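Local coordinates for protein aminotransferase class-III (Ochrobactrum anthropi, PDB 5GHG) that probably transfers amino groups between amines and carbonyl compounds as an omega-transaminase, using a pyridoxal phosphate cofactor held here in its aminated, pyridoxamine form, at residues T181-F186 against P226-G231; D205-L210 against E242-V247; V233-K238 against Q274-K279; T267-G272 against N350-G355; T356-R361 against F425-I430. The protein carries 1 engineered substitution. One frame throughout, in Å; residues are numbered along the deposited sequence.

In the fold
Three of the five contacts are buried and apolar: contact 1 and contact 2 beside the seven-stranded sheet that ends in strand 178-181, contact 5 beside the other sheet, at strand 422-425. Contact 3, also apolar, is only partly buried. Contacts 1 and 3 share the long loop between strand 219-224 and helix 240-250, and M228 and V234 bond to each other there through their backbones. Contact 2 takes up the next helix, whose Q245 bonds to the backbone of D277 and K279 from contact 3. Contacts 4 and 5 both use helix 347-363, but contact 4, partly buried, relies on an arginine-carbonyl hydrogen bond and a water, whereas contact 5 is a methionine against proline and phenylalanine.

Contact 1 of 5, residues T181-F186 against P226-G231; sequences TGCPHF and PVMGAG
M228 reaches end-on toward P184, its terminal methyl CE meeting CD of the proline ring, and so joins two loops beside the mixed sheet of this PLP-dependent aminotransferase fold: the loop 181-186 leaves the edge strand 178-181, and the loop 226-231 comes after strand 219-224. The methionine chain is extended beyond CG (chi2 171°, chi3 166°), which lets sulfur and methyl bridge most of the gap between backbones whose CA atoms (P184, M228) are 9.2 Å apart. P184 sits at the centre of an inverse gamma turn. C183 meets the same side chain one atom further back, sulfur against sulfur, with C183 SG 4.0 Å from M228 SD. No hydrogen bond crosses between the loops; all three residues are buried. R147 of strand 143-147 packs against both P184 and M228, while the side chain of M228 remains about 8 Å from the bound PMP. The closest pair is M228 CE against P184 CD, at 3.7 Å.

Contact 2 of 5, residues D205-L210 against E242-V247; sequences DELEQL and EKVQAV
L207 packs into V244 and V247 where helices 196-214 and 240-250 run nearly parallel. The short segments have axes 9.6 Å apart and cross at -20°. From CB, which points at the other helix, the L207 chain places CG anti to the backbone N (chi1 172°). That puts L207 CG 4.1 Å from V247 CG1, the leucine and V247 running antiparallel alongside one another. Farther out, CD2 makes the closest touch of the contact, 3.7 Å from V244 CG1, and here leucine and valine cross at about a right angle. The same CD2 is also 4.2 Å from V247 CG1, so one methyl of L207 bears on both valines, which sit three residues apart on neighbouring turns. V247 CG1 reaches on to the next residue of the first helix, lying 3.9 Å from E208 CB. Only the aliphatic base of E208 is used in this packing; its carboxylate goes elsewhere, OE2 accepting a hydrogen bond from Y251 OH and forming a salt bridge with R250. Behind the hydrophobic patch lies the sheet: F222 of strand 219-224 packs against both L207 and V244, I145 of strand 143-147 touches L207, and A204 and I211 of helix 196-214 flank V247.

Contact 3 of 5, residues V233-K238 against Q274-K279; sequences VVVPPK and QTFDMK
F276 carries this contact, its ring running up against V235 and P236 in the loop that leads to helix 240-250. Just before it, Q274 and T275 close the short helix 272-275. F276 turns its CG anti to its own carbonyl carbon (chi1 -69°), directing the ring at the loop. V235 CG1 comes to the ring edge, near its plane, 4.1 Å from F276 CZ, the two side chains crossing at about a right angle. P236 and F276 approach each other head-on, P236 CG standing oblique to the ring, 3.9 Å from F276 CE1, and P236 CD 4.0 Å from the same carbon. D277 follows with positive phi as the C-prime residue of a Schellman motif, its N bonded to Q274 O; its own O, with the N of K279, is held by Q245 of helix 240-250. Carbon meets carbon throughout, so V235, P236 and F276 are joined by dispersion and the hydrophobic effect, without a directional bond to fix the ring.

Contact 4 of 5, residues T267-G272 against N350-G355; sequences TGNLFG and NARDRG
G268 and R352 face each other with CA atoms 4.2 Å apart, and the outstretched arginine brings NH1 to the glycine carbonyl. T267, which comes first, keeps its hydroxyl for T275. At G268 the backbone has positive phi (98°), where a CB would be jammed against the carbonyl O of T267; the glycine's own O receives R352 NH1 at 2.9 Å with an N-H...O angle of 151°. That oxygen lies near the guanidinium plane, at the edge of the group, but NH1 stands above the plane of the carbonyl. R352 is extended from CG to NE, and its CD passes 3.6 Å from G268 O on the way. The bond thus ties helix 347-363, through an exposed arginine, to the loop that runs from strand 254-258 into helix 272-275. Next along the loop, N269 lies alongside R352, its end directed as the arginine's is, with the amide and guanidinium planes 68° apart. N269 OD1 is 3.6 Å from R352 NH1, and a water joins them, donating a hydrogen bond to N269 OD1 at 2.6 Å and accepting a weak one from NH1. The other amide atom, N269 ND2, bonds to T275 OG1, which helps fix the rotation of the amide. F271, at the N-cap position of helix 272-275, bonds through its N to Q274 OE1.

Contact 5 of 5, residues T356-R361 against F425-I430; sequences TYMQKR and FCPPLI
With CG swung anti to the backbone N (chi1 -179°) and the chain straight through chi2, M358 extends from its helix toward P427, then bends at chi3 (78°). Its sulfur does the touching: M358 SD lies 4.0 Å from P427 CD and 4.1 Å from P427 CG, where the two side chains cross obliquely. F425 meets the same sulfur less closely, at its base: F425 CB is 4.3 Å from M358 SD, while the ring leads away from the helix toward L443 and V383. The contact joins helix 347-363 to the chain as it leaves strand 422-425, part of the mixed sheet that also holds strand 380-385, and heads for helix 433-455. A381 of strand 380-385 and V436 of helix 433-455 also pack on M358, so sheet and helix both border the methionine. All three residues in the contact are buried, and no hydrogen bond or salt bridge passes between 356-361 and 425-430. Beyond them, P427 O accepts a hydrogen bond from R266 NH1, C426 O is bonded to S55 OG, and L429 O accepts one from N350 ND2, about two turns before M358 on helix 347-363.

Contact 1 of 5, residues T181-F186 against P226-G231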
# COMPACT_ATOMS: atom_id res chain seq x y z
N THR B 181 1.27 -12.12 -22.12
CA THR B 181 1.02 -13.26 -22.99
C THR B 181 -0.40 -13.75 -22.70
O THR B 181 -1.17 -13.09 -22.00
CB THR B 181 2.12 -14.32 -22.79
OG1 THR B 181 2.03 -15.31 -23.82
CG2 THR B 181 2.05 -14.97 -21.40
N GLY B 182 -0.78 -14.89 -23.26
CA GLY B 182 -2.18 -15.26 -23.29
C GLY B 182 -2.74 -15.73 -21.95
O GLY B 182 -2.04 -16.22 -21.06
N CYS B 183 -4.06 -15.61 -21.83
CA CYS B 183 -4.78 -16.15 -20.67
C CYS B 183 -5.00 -17.65 -20.85
O CYS B 183 -5.57 -18.06 -21.86
CB CYS B 183 -6.13 -15.46 -20.50
SG CYS B 183 -7.09 -16.18 -19.15
N PRO B 184 -4.61 -18.50 -19.86
CA PRO B 184 -4.79 -19.96 -20.00
C PRO B 184 -6.19 -20.43 -19.63
O PRO B 184 -6.38 -21.27 -18.76
CB PRO B 184 -3.71 -20.52 -19.07
CG PRO B 184 -3.53 -19.49 -18.03
CD PRO B 184 -3.84 -18.16 -18.65
N HIS B 185 -7.21 -19.88 -20.31
CA HIS B 185 -8.60 -20.22 -20.04
C HIS B 185 -9.16 -21.02 -21.22
O HIS B 185 -9.59 -20.43 -22.22
CB HIS B 185 -9.46 -18.99 -19.79
CG HIS B 185 -10.84 -19.32 -19.29
ND1 HIS B 185 -11.86 -18.40 -19.24
CD2 HIS B 185 -11.37 -20.48 -18.83
CE1 HIS B 185 -12.95 -18.96 -18.76
NE2 HIS B 185 -12.68 -20.22 -18.50
N PHE B 186 -9.16 -22.34 -21.09
CA PHE B 186 -9.50 -23.21 -22.22
C PHE B 186 -10.91 -22.93 -22.74
O PHE B 186 -11.14 -22.85 -23.95
CB PHE B 186 -9.32 -24.66 -21.81
CG PHE B 186 -9.63 -25.66 -22.89
CD1 PHE B 186 -8.97 -25.60 -24.11
CD2 PHE B 186 -10.55 -26.67 -22.67
CE1 PHE B 186 -9.24 -26.53 -25.11
CE2 PHE B 186 -10.82 -27.62 -23.67
CZ PHE B 186 -10.17 -27.53 -24.89
N PRO B 226 -0.92 -19.26 -9.57
CA PRO B 226 -1.20 -20.67 -9.92
C PRO B 226 -2.60 -20.81 -10.52
O PRO B 226 -2.77 -21.44 -11.58
CB PRO B 226 -1.04 -21.40 -8.59
CG PRO B 226 -0.07 -20.56 -7.82
CD PRO B 226 -0.41 -19.13 -8.20
N VAL B 227 -3.59 -20.22 -9.87
CA VAL B 227 -4.96 -20.08 -10.37
C VAL B 227 -5.27 -18.58 -10.35
O VAL B 227 -5.05 -17.92 -9.34
CB VAL B 227 -5.97 -20.83 -9.46
CG1 VAL B 227 -7.39 -20.49 -9.87
CG2 VAL B 227 -5.74 -22.33 -9.51
N MET B 228 -5.78 -18.05 -11.46
CA MET B 228 -6.09 -16.63 -11.53
C MET B 228 -7.35 -16.33 -10.73
O MET B 228 -8.41 -16.89 -11.03
CB MET B 228 -6.27 -16.17 -12.97
CG MET B 228 -5.00 -16.14 -13.78
SD MET B 228 -5.36 -15.85 -15.53
CE MET B 228 -3.73 -15.45 -16.13
N GLY B 229 -7.25 -15.47 -9.73
CA GLY B 229 -8.40 -15.17 -8.90
C GLY B 229 -9.31 -14.11 -9.47
O GLY B 229 -10.37 -14.42 -10.04
N ALA B 230 -8.89 -12.85 -9.35
CA ALA B 230 -9.70 -11.72 -9.79
C ALA B 230 -10.06 -11.81 -11.27
O ALA B 230 -11.08 -11.24 -11.69
CB ALA B 230 -8.96 -10.40 -9.52
N GLY B 231 -9.24 -12.50 -12.06
CA GLY B 231 -9.55 -12.68 -13.47
C GLY B 231 -10.68 -13.65 -13.75
O GLY B 231 -11.05 -13.80 -14.92

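Contact 2 of 5, residues D205-L210 against E242-V247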
# COMPACT_ATOMS: atom_id res chain seq x y z
N ASP B 205 4.11 -22.38 -26.57
CA ASP B 205 4.72 -21.97 -27.84
C ASP B 205 4.59 -20.47 -28.05
O ASP B 205 5.53 -19.81 -28.51
CB ASP B 205 4.08 -22.70 -29.01
CG ASP B 205 4.47 -24.17 -29.08
OD1 ASP B 205 5.39 -24.59 -28.35
OD2 ASP B 205 3.83 -24.90 -29.87
N GLU B 206 3.42 -19.91 -27.76
CA GLU B 206 3.24 -18.47 -27.88
C GLU B 206 4.12 -17.72 -26.89
O GLU B 206 4.64 -16.65 -27.20
CB GLU B 206 1.76 -18.11 -27.70
CG GLU B 206 0.92 -18.62 -28.88
CD GLU B 206 -0.58 -18.43 -28.67
OE1 GLU B 206 -1.35 -18.73 -29.61
OE2 GLU B 206 -0.98 -18.00 -27.56
N LEU B 207 4.28 -18.27 -25.68
CA LEU B 207 5.22 -17.68 -24.73
C LEU B 207 6.65 -17.69 -25.29
O LEU B 207 7.36 -16.68 -25.24
CB LEU B 207 5.17 -18.44 -23.40
CG LEU B 207 6.23 -18.09 -22.36
CD1 LEU B 207 6.16 -16.60 -21.96
CD2 LEU B 207 6.06 -18.96 -21.15
N GLU B 208 7.08 -18.82 -25.84
CA GLU B 208 8.43 -18.89 -26.39
C GLU B 208 8.59 -17.95 -27.59
O GLU B 208 9.65 -17.32 -27.74
CB GLU B 208 8.79 -20.32 -26.77
CG GLU B 208 10.20 -20.46 -27.38
CD GLU B 208 10.68 -21.91 -27.37
OE1 GLU B 208 9.84 -22.83 -27.41
OE2 GLU B 208 11.91 -22.11 -27.30
N GLN B 209 7.55 -17.83 -28.41
CA GLN B 209 7.60 -16.90 -29.53
C GLN B 209 7.74 -15.46 -29.07
O GLN B 209 8.46 -14.67 -29.68
CB GLN B 209 6.34 -17.05 -30.42
CG GLN B 209 6.32 -18.36 -31.18
CD GLN B 209 4.92 -18.69 -31.70
OE1 GLN B 209 4.10 -17.79 -31.92
NE2 GLN B 209 4.66 -19.95 -31.89
N LEU B 210 7.04 -15.10 -28.00
CA LEU B 210 7.20 -13.77 -27.41
C LEU B 210 8.64 -13.55 -26.92
O LEU B 210 9.26 -12.52 -27.20
CB LEU B 210 6.20 -13.56 -26.27
CG LEU B 210 6.26 -12.22 -25.53
CD1 LEU B 210 6.04 -11.05 -26.46
CD2 LEU B 210 5.23 -12.16 -24.40
N GLU B 242 3.90 -27.23 -16.44
CA GLU B 242 5.08 -28.00 -16.82
C GLU B 242 5.69 -27.45 -18.11
O GLU B 242 6.89 -27.21 -18.19
CB GLU B 242 4.73 -29.48 -16.96
CG GLU B 242 5.84 -30.33 -17.52
CD GLU B 242 5.39 -31.75 -17.85
OE1 GLU B 242 6.10 -32.43 -18.62
OE2 GLU B 242 4.34 -32.19 -17.35
N LYS B 243 4.86 -27.23 -19.12
CA LYS B 243 5.35 -26.73 -20.39
C LYS B 243 5.85 -25.30 -20.29
O LYS B 243 6.86 -24.95 -20.90
CB LYS B 243 4.27 -26.86 -21.47
CG LYS B 243 3.84 -28.31 -21.68
CD LYS B 243 2.59 -28.43 -22.56
CE LYS B 243 2.31 -29.92 -22.89
NZ LYS B 243 0.94 -30.15 -23.44
N VAL B 244 5.18 -24.45 -19.50
CA VAL B 244 5.65 -23.08 -19.31
C VAL B 244 7.03 -23.09 -18.64
O VAL B 244 7.96 -22.38 -19.07
CB VAL B 244 4.63 -22.24 -18.53
CG1 VAL B 244 5.26 -20.90 -18.05
CG2 VAL B 244 3.43 -21.94 -19.40
N GLN B 245 7.18 -23.88 -17.59
CA GLN B 245 8.44 -23.89 -16.85
C GLN B 245 9.60 -24.39 -17.72
O GLN B 245 10.72 -23.89 -17.61
CB GLN B 245 8.31 -24.72 -15.57
CG GLN B 245 7.47 -24.01 -14.50
CD GLN B 245 7.30 -24.81 -13.24
OE1 GLN B 245 7.99 -24.57 -12.24
NE2 GLN B 245 6.38 -25.77 -13.27
N ALA B 246 9.33 -25.33 -18.62
CA ALA B 246 10.36 -25.79 -19.56
C ALA B 246 10.86 -24.63 -20.43
O ALA B 246 12.07 -24.50 -20.65
CB ALA B 246 9.82 -26.92 -20.44
N VAL B 247 9.94 -23.80 -20.93
CA VAL B 247 10.32 -22.62 -21.70
C VAL B 247 11.15 -21.66 -20.86
O VAL B 247 12.22 -21.19 -21.28
CB VAL B 247 9.08 -21.92 -22.28
CG1 VAL B 247 9.46 -20.62 -22.97
CG2 VAL B 247 8.33 -22.84 -23.25

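Contact 3 of 5, residues V233-K238 against Q274-K279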
# COMPACT_ATOMS: atom_id res chain seq x y z
N VAL B 233 -11.28 -16.87 -11.55
CA VAL B 233 -10.98 -18.22 -11.11
C VAL B 233 -10.63 -19.08 -12.33
O VAL B 233 -11.31 -20.07 -12.62
CB VAL B 233 -12.14 -18.85 -10.31
CG1 VAL B 233 -11.71 -20.16 -9.67
CG2 VAL B 233 -12.63 -17.90 -9.24
N VAL B 234 -9.58 -18.69 -13.04
CA VAL B 234 -9.15 -19.43 -14.23
C VAL B 234 -8.15 -20.50 -13.82
O VAL B 234 -7.06 -20.20 -13.35
CB VAL B 234 -8.55 -18.50 -15.30
CG1 VAL B 234 -8.04 -19.32 -16.48
CG2 VAL B 234 -9.58 -17.48 -15.78
N VAL B 235 -8.55 -21.76 -13.96
CA VAL B 235 -7.67 -22.90 -13.68
C VAL B 235 -6.96 -23.21 -14.99
O VAL B 235 -7.61 -23.36 -16.03
CB VAL B 235 -8.47 -24.11 -13.16
CG1 VAL B 235 -7.54 -25.26 -12.85
CG2 VAL B 235 -9.30 -23.71 -11.93
N PRO B 236 -5.63 -23.29 -14.99
CA PRO B 236 -4.90 -23.51 -16.25
C PRO B 236 -5.12 -24.94 -16.71
O PRO B 236 -5.44 -25.82 -15.92
CB PRO B 236 -3.44 -23.26 -15.86
CG PRO B 236 -3.37 -23.63 -14.39
CD PRO B 236 -4.73 -23.22 -13.82
N PRO B 237 -4.95 -25.19 -18.01
CA PRO B 237 -5.14 -26.56 -18.51
C PRO B 237 -4.05 -27.48 -17.97
O PRO B 237 -2.98 -27.05 -17.53
CB PRO B 237 -5.06 -26.39 -20.03
CG PRO B 237 -4.25 -25.17 -20.23
CD PRO B 237 -4.55 -24.27 -19.08
N LYS B 238 -4.35 -28.77 -17.97
CA LYS B 238 -3.34 -29.71 -17.54
C LYS B 238 -2.13 -29.63 -18.47
O LYS B 238 -2.27 -29.44 -19.69
CB LYS B 238 -3.89 -31.14 -17.47
CG LYS B 238 -4.64 -31.61 -18.68
CD LYS B 238 -5.08 -33.07 -18.48
CE LYS B 238 -5.68 -33.69 -19.75
NZ LYS B 238 -7.01 -33.11 -20.09
N GLN B 274 2.42 -25.93 -4.90
CA GLN B 274 2.46 -27.38 -4.69
C GLN B 274 1.38 -28.06 -5.51
O GLN B 274 1.63 -29.08 -6.16
CB GLN B 274 2.31 -27.73 -3.21
CG GLN B 274 3.38 -27.07 -2.35
CD GLN B 274 3.06 -27.12 -0.86
OE1 GLN B 274 2.07 -26.54 -0.40
NE2 GLN B 274 3.92 -27.77 -0.10
N THR B 275 0.17 -27.47 -5.52
CA THR B 275 -0.94 -28.06 -6.27
C THR B 275 -0.61 -28.21 -7.74
O THR B 275 -1.00 -29.19 -8.38
CB THR B 275 -2.21 -27.21 -6.10
OG1 THR B 275 -2.52 -27.12 -4.71
CG2 THR B 275 -3.39 -27.84 -6.83
N PHE B 276 0.11 -27.24 -8.31
CA PHE B 276 0.39 -27.22 -9.73
C PHE B 276 1.84 -27.54 -10.08
O PHE B 276 2.25 -27.37 -11.21
CB PHE B 276 -0.03 -25.87 -10.31
CG PHE B 276 -1.52 -25.69 -10.33
CD1 PHE B 276 -2.29 -26.25 -11.35
CD2 PHE B 276 -2.17 -25.04 -9.29
CE1 PHE B 276 -3.67 -26.11 -11.34
CE2 PHE B 276 -3.55 -24.91 -9.29
CZ PHE B 276 -4.29 -25.44 -10.31
N ASP B 277 2.61 -28.03 -9.11
CA ASP B 277 4.01 -28.40 -9.30
C ASP B 277 4.81 -27.26 -9.94
O ASP B 277 5.53 -27.44 -10.93
CB ASP B 277 4.13 -29.68 -10.14
CG ASP B 277 5.53 -30.31 -10.01
OD1 ASP B 277 6.17 -30.15 -8.93
OD2 ASP B 277 6.00 -30.95 -10.96
N MET B 278 4.70 -26.08 -9.35
CA MET B 278 5.48 -24.92 -9.74
C MET B 278 6.70 -24.80 -8.85
O MET B 278 6.63 -25.08 -7.64
CB MET B 278 4.64 -23.65 -9.66
CG MET B 278 3.50 -23.62 -10.65
SD MET B 278 2.22 -22.43 -10.21
CE MET B 278 3.09 -20.87 -10.38
N LYS B 279 7.81 -24.35 -9.43
CA LYS B 279 9.08 -24.22 -8.72
C LYS B 279 9.53 -22.77 -8.84
O LYS B 279 10.46 -22.45 -9.58
CB LYS B 279 10.13 -25.19 -9.29
CG LYS B 279 9.73 -26.64 -9.08
CD LYS B 279 10.84 -27.61 -9.46
CE LYS B 279 10.44 -29.05 -9.09
NZ LYS B 279 11.28 -30.06 -9.81

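Contact 4 of 5, residues T267-G272 against N350-G355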
# COMPACT_ATOMS: atom_id res chain seq x y z
N THR B 267 -6.06 -23.90 -2.24
CA THR B 267 -6.21 -24.77 -3.41
C THR B 267 -6.12 -26.26 -3.08
O THR B 267 -5.99 -27.08 -3.99
CB THR B 267 -5.19 -24.42 -4.50
OG1 THR B 267 -3.87 -24.77 -4.06
CG2 THR B 267 -5.25 -22.94 -4.82
N GLY B 268 -6.20 -26.63 -1.80
CA GLY B 268 -6.10 -28.01 -1.40
C GLY B 268 -4.72 -28.41 -0.92
O GLY B 268 -4.53 -29.55 -0.47
N ASN B 269 -3.75 -27.52 -1.05
CA ASN B 269 -2.44 -27.68 -0.42
C ASN B 269 -2.09 -26.35 0.23
O ASN B 269 -2.77 -25.34 0.02
CB ASN B 269 -1.39 -28.09 -1.45
CG ASN B 269 -1.63 -29.48 -1.99
OD1 ASN B 269 -1.33 -30.46 -1.33
ND2 ASN B 269 -2.21 -29.58 -3.18
N LEU B 270 -1.03 -26.35 1.02
CA LEU B 270 -0.61 -25.10 1.64
C LEU B 270 -0.46 -23.99 0.60
O LEU B 270 -0.98 -22.88 0.78
CB LEU B 270 0.68 -25.30 2.43
CG LEU B 270 1.10 -24.13 3.32
CD1 LEU B 270 0.01 -23.81 4.35
CD2 LEU B 270 2.44 -24.39 4.03
N PHE B 271 0.21 -24.29 -0.53
CA PHE B 271 0.44 -23.31 -1.59
C PHE B 271 -0.01 -23.84 -2.94
O PHE B 271 0.10 -25.04 -3.23
CB PHE B 271 1.93 -22.91 -1.67
CG PHE B 271 2.39 -22.07 -0.52
CD1 PHE B 271 2.07 -20.72 -0.48
CD2 PHE B 271 3.11 -22.62 0.53
CE1 PHE B 271 2.47 -19.93 0.60
CE2 PHE B 271 3.52 -21.83 1.60
CZ PHE B 271 3.19 -20.49 1.63
N GLY B 272 -0.52 -22.94 -3.78
CA GLY B 272 -0.89 -23.31 -5.12
C GLY B 272 0.29 -23.83 -5.92
O GLY B 272 0.12 -24.63 -6.85
N ASN B 350 -8.97 -29.23 6.38
CA ASN B 350 -10.39 -28.93 6.34
C ASN B 350 -10.79 -28.31 5.01
O ASN B 350 -11.80 -28.69 4.41
CB ASN B 350 -10.79 -27.99 7.48
CG ASN B 350 -12.29 -27.85 7.58
OD1 ASN B 350 -12.97 -28.82 7.85
ND2 ASN B 350 -12.80 -26.65 7.32
N ALA B 351 -10.00 -27.34 4.53
CA ALA B 351 -10.34 -26.70 3.26
C ALA B 351 -10.24 -27.69 2.11
O ALA B 351 -11.05 -27.65 1.17
CB ALA B 351 -9.44 -25.48 3.02
N ARG B 352 -9.25 -28.57 2.15
CA ARG B 352 -9.10 -29.60 1.12
C ARG B 352 -10.35 -30.49 1.06
O ARG B 352 -10.86 -30.78 -0.03
CB ARG B 352 -7.86 -30.43 1.40
CG ARG B 352 -7.62 -31.57 0.43
CD ARG B 352 -6.33 -32.34 0.80
NE ARG B 352 -6.06 -33.42 -0.14
CZ ARG B 352 -5.17 -33.38 -1.13
NH1 ARG B 352 -4.43 -32.29 -1.34
NH2 ARG B 352 -5.00 -34.43 -1.92
N ASP B 353 -10.84 -30.94 2.23
CA ASP B 353 -11.98 -31.87 2.24
C ASP B 353 -13.31 -31.16 1.98
O ASP B 353 -14.16 -31.69 1.26
CB ASP B 353 -12.03 -32.61 3.57
CG ASP B 353 -10.84 -33.54 3.76
OD1 ASP B 353 -10.18 -33.90 2.75
OD2 ASP B 353 -10.58 -33.90 4.94
N ARG B 354 -13.51 -29.98 2.56
CA ARG B 354 -14.66 -29.18 2.16
C ARG B 354 -14.57 -28.79 0.69
O ARG B 354 -15.59 -28.70 -0.00
CB ARG B 354 -14.80 -27.93 3.04
CG ARG B 354 -15.66 -28.09 4.31
CD ARG B 354 -15.04 -29.06 5.32
NE ARG B 354 -15.38 -30.45 5.04
CZ ARG B 354 -14.81 -31.51 5.62
NH1 ARG B 354 -13.86 -31.34 6.52
NH2 ARG B 354 -15.20 -32.73 5.28
N GLY B 355 -13.35 -28.55 0.20
CA GLY B 355 -13.18 -28.21 -1.21
C GLY B 355 -13.62 -29.32 -2.14
O GLY B 355 -14.34 -29.10 -3.11
O HOH W 1 -1.73 -32.98 -1.94

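Contact 5 of 5, residues T356-R361 against F425-I430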
# COMPACT_ATOMS: atom_id res chain seq x y z
N THR B 356 -13.16 -30.54 -1.86
CA THR B 356 -13.61 -31.69 -2.64
C THR B 356 -15.14 -31.73 -2.72
O THR B 356 -15.73 -31.88 -3.80
CB THR B 356 -13.09 -32.99 -2.03
OG1 THR B 356 -11.66 -32.98 -2.12
CG2 THR B 356 -13.65 -34.19 -2.78
N TYR B 357 -15.80 -31.54 -1.59
CA TYR B 357 -17.25 -31.58 -1.57
C TYR B 357 -17.85 -30.41 -2.35
O TYR B 357 -18.78 -30.60 -3.15
CB TYR B 357 -17.75 -31.61 -0.12
CG TYR B 357 -19.25 -31.63 0.01
CD1 TYR B 357 -19.99 -32.71 -0.49
CD2 TYR B 357 -19.93 -30.58 0.61
CE1 TYR B 357 -21.36 -32.74 -0.38
CE2 TYR B 357 -21.31 -30.60 0.73
CZ TYR B 357 -22.03 -31.68 0.23
OH TYR B 357 -23.40 -31.70 0.34
N MET B 358 -17.32 -29.19 -2.16
CA MET B 358 -17.84 -28.04 -2.90
C MET B 358 -17.65 -28.20 -4.40
O MET B 358 -18.55 -27.89 -5.19
CB MET B 358 -17.16 -26.75 -2.42
CG MET B 358 -17.65 -25.46 -3.11
SD MET B 358 -16.74 -23.95 -2.63
CE MET B 358 -15.25 -24.13 -3.61
N GLN B 359 -16.47 -28.65 -4.83
CA GLN B 359 -16.24 -28.85 -6.26
C GLN B 359 -17.24 -29.84 -6.84
O GLN B 359 -17.76 -29.63 -7.95
CB GLN B 359 -14.82 -29.34 -6.53
CG GLN B 359 -13.70 -28.40 -6.10
CD GLN B 359 -13.73 -27.06 -6.79
OE1 GLN B 359 -14.21 -26.92 -7.92
NE2 GLN B 359 -13.19 -26.04 -6.11
N LYS B 360 -17.53 -30.91 -6.11
CA LYS B 360 -18.49 -31.92 -6.59
C LYS B 360 -19.90 -31.34 -6.64
O LYS B 360 -20.60 -31.48 -7.65
CB LYS B 360 -18.43 -33.15 -5.69
CG LYS B 360 -19.46 -34.24 -6.02
CD LYS B 360 -19.50 -35.29 -4.90
CE LYS B 360 -20.44 -36.45 -5.23
NZ LYS B 360 -19.93 -37.28 -6.37
N ARG B 361 -20.34 -30.68 -5.56
CA ARG B 361 -21.67 -30.10 -5.55
C ARG B 361 -21.85 -29.07 -6.66
O ARG B 361 -22.88 -29.05 -7.34
CB ARG B 361 -21.98 -29.48 -4.17
CG ARG B 361 -22.31 -30.52 -3.10
CD ARG B 361 -23.71 -31.12 -3.34
NE ARG B 361 -24.71 -30.06 -3.49
CZ ARG B 361 -25.42 -29.56 -2.49
NH1 ARG B 361 -25.24 -30.05 -1.27
NH2 ARG B 361 -26.30 -28.59 -2.70
N PHE B 425 -16.71 -18.46 -5.85
CA PHE B 425 -16.90 -19.00 -4.51
C PHE B 425 -15.52 -19.27 -3.92
O PHE B 425 -14.70 -19.95 -4.54
CB PHE B 425 -17.78 -20.24 -4.55
CG PHE B 425 -19.14 -19.95 -5.08
CD1 PHE B 425 -20.17 -19.60 -4.23
CD2 PHE B 425 -19.36 -19.92 -6.45
CE1 PHE B 425 -21.42 -19.28 -4.72
CE2 PHE B 425 -20.60 -19.59 -6.95
CZ PHE B 425 -21.64 -19.27 -6.09
N CYS B 426 -15.27 -18.69 -2.75
CA CYS B 426 -13.97 -18.79 -2.10
C CYS B 426 -14.19 -18.62 -0.60
O CYS B 426 -13.77 -17.63 0.01
CB CYS B 426 -13.03 -17.71 -2.65
SG CYS B 426 -11.35 -17.71 -2.02
N PRO B 427 -14.90 -19.57 0.02
CA PRO B 427 -15.36 -19.37 1.40
C PRO B 427 -14.25 -19.58 2.41
O PRO B 427 -13.18 -20.11 2.07
CB PRO B 427 -16.48 -20.41 1.55
CG PRO B 427 -16.05 -21.53 0.60
CD PRO B 427 -15.45 -20.79 -0.59
N PRO B 428 -14.46 -19.18 3.67
CA PRO B 428 -13.40 -19.30 4.67
C PRO B 428 -12.99 -20.76 4.88
O PRO B 428 -13.78 -21.68 4.72
CB PRO B 428 -14.02 -18.69 5.92
CG PRO B 428 -15.09 -17.77 5.41
CD PRO B 428 -15.64 -18.46 4.19
N LEU B 429 -11.71 -20.93 5.24
CA LEU B 429 -11.13 -22.25 5.48
C LEU B 429 -11.84 -23.01 6.58
O LEU B 429 -11.73 -24.24 6.64
CB LEU B 429 -9.65 -22.10 5.85
CG LEU B 429 -8.76 -21.25 4.94
CD1 LEU B 429 -7.34 -21.14 5.54
CD2 LEU B 429 -8.71 -21.87 3.56
N ILE B 430 -12.58 -22.30 7.45
CA ILE B 430 -13.29 -22.91 8.56
C ILE B 430 -14.68 -23.43 8.19
O ILE B 430 -15.39 -23.96 9.07
CB ILE B 430 -13.46 -21.92 9.73
CG1 ILE B 430 -14.23 -20.67 9.28
CG2 ILE B 430 -12.10 -21.57 10.40
CD1 ILE B 430 -14.84 -19.88 10.44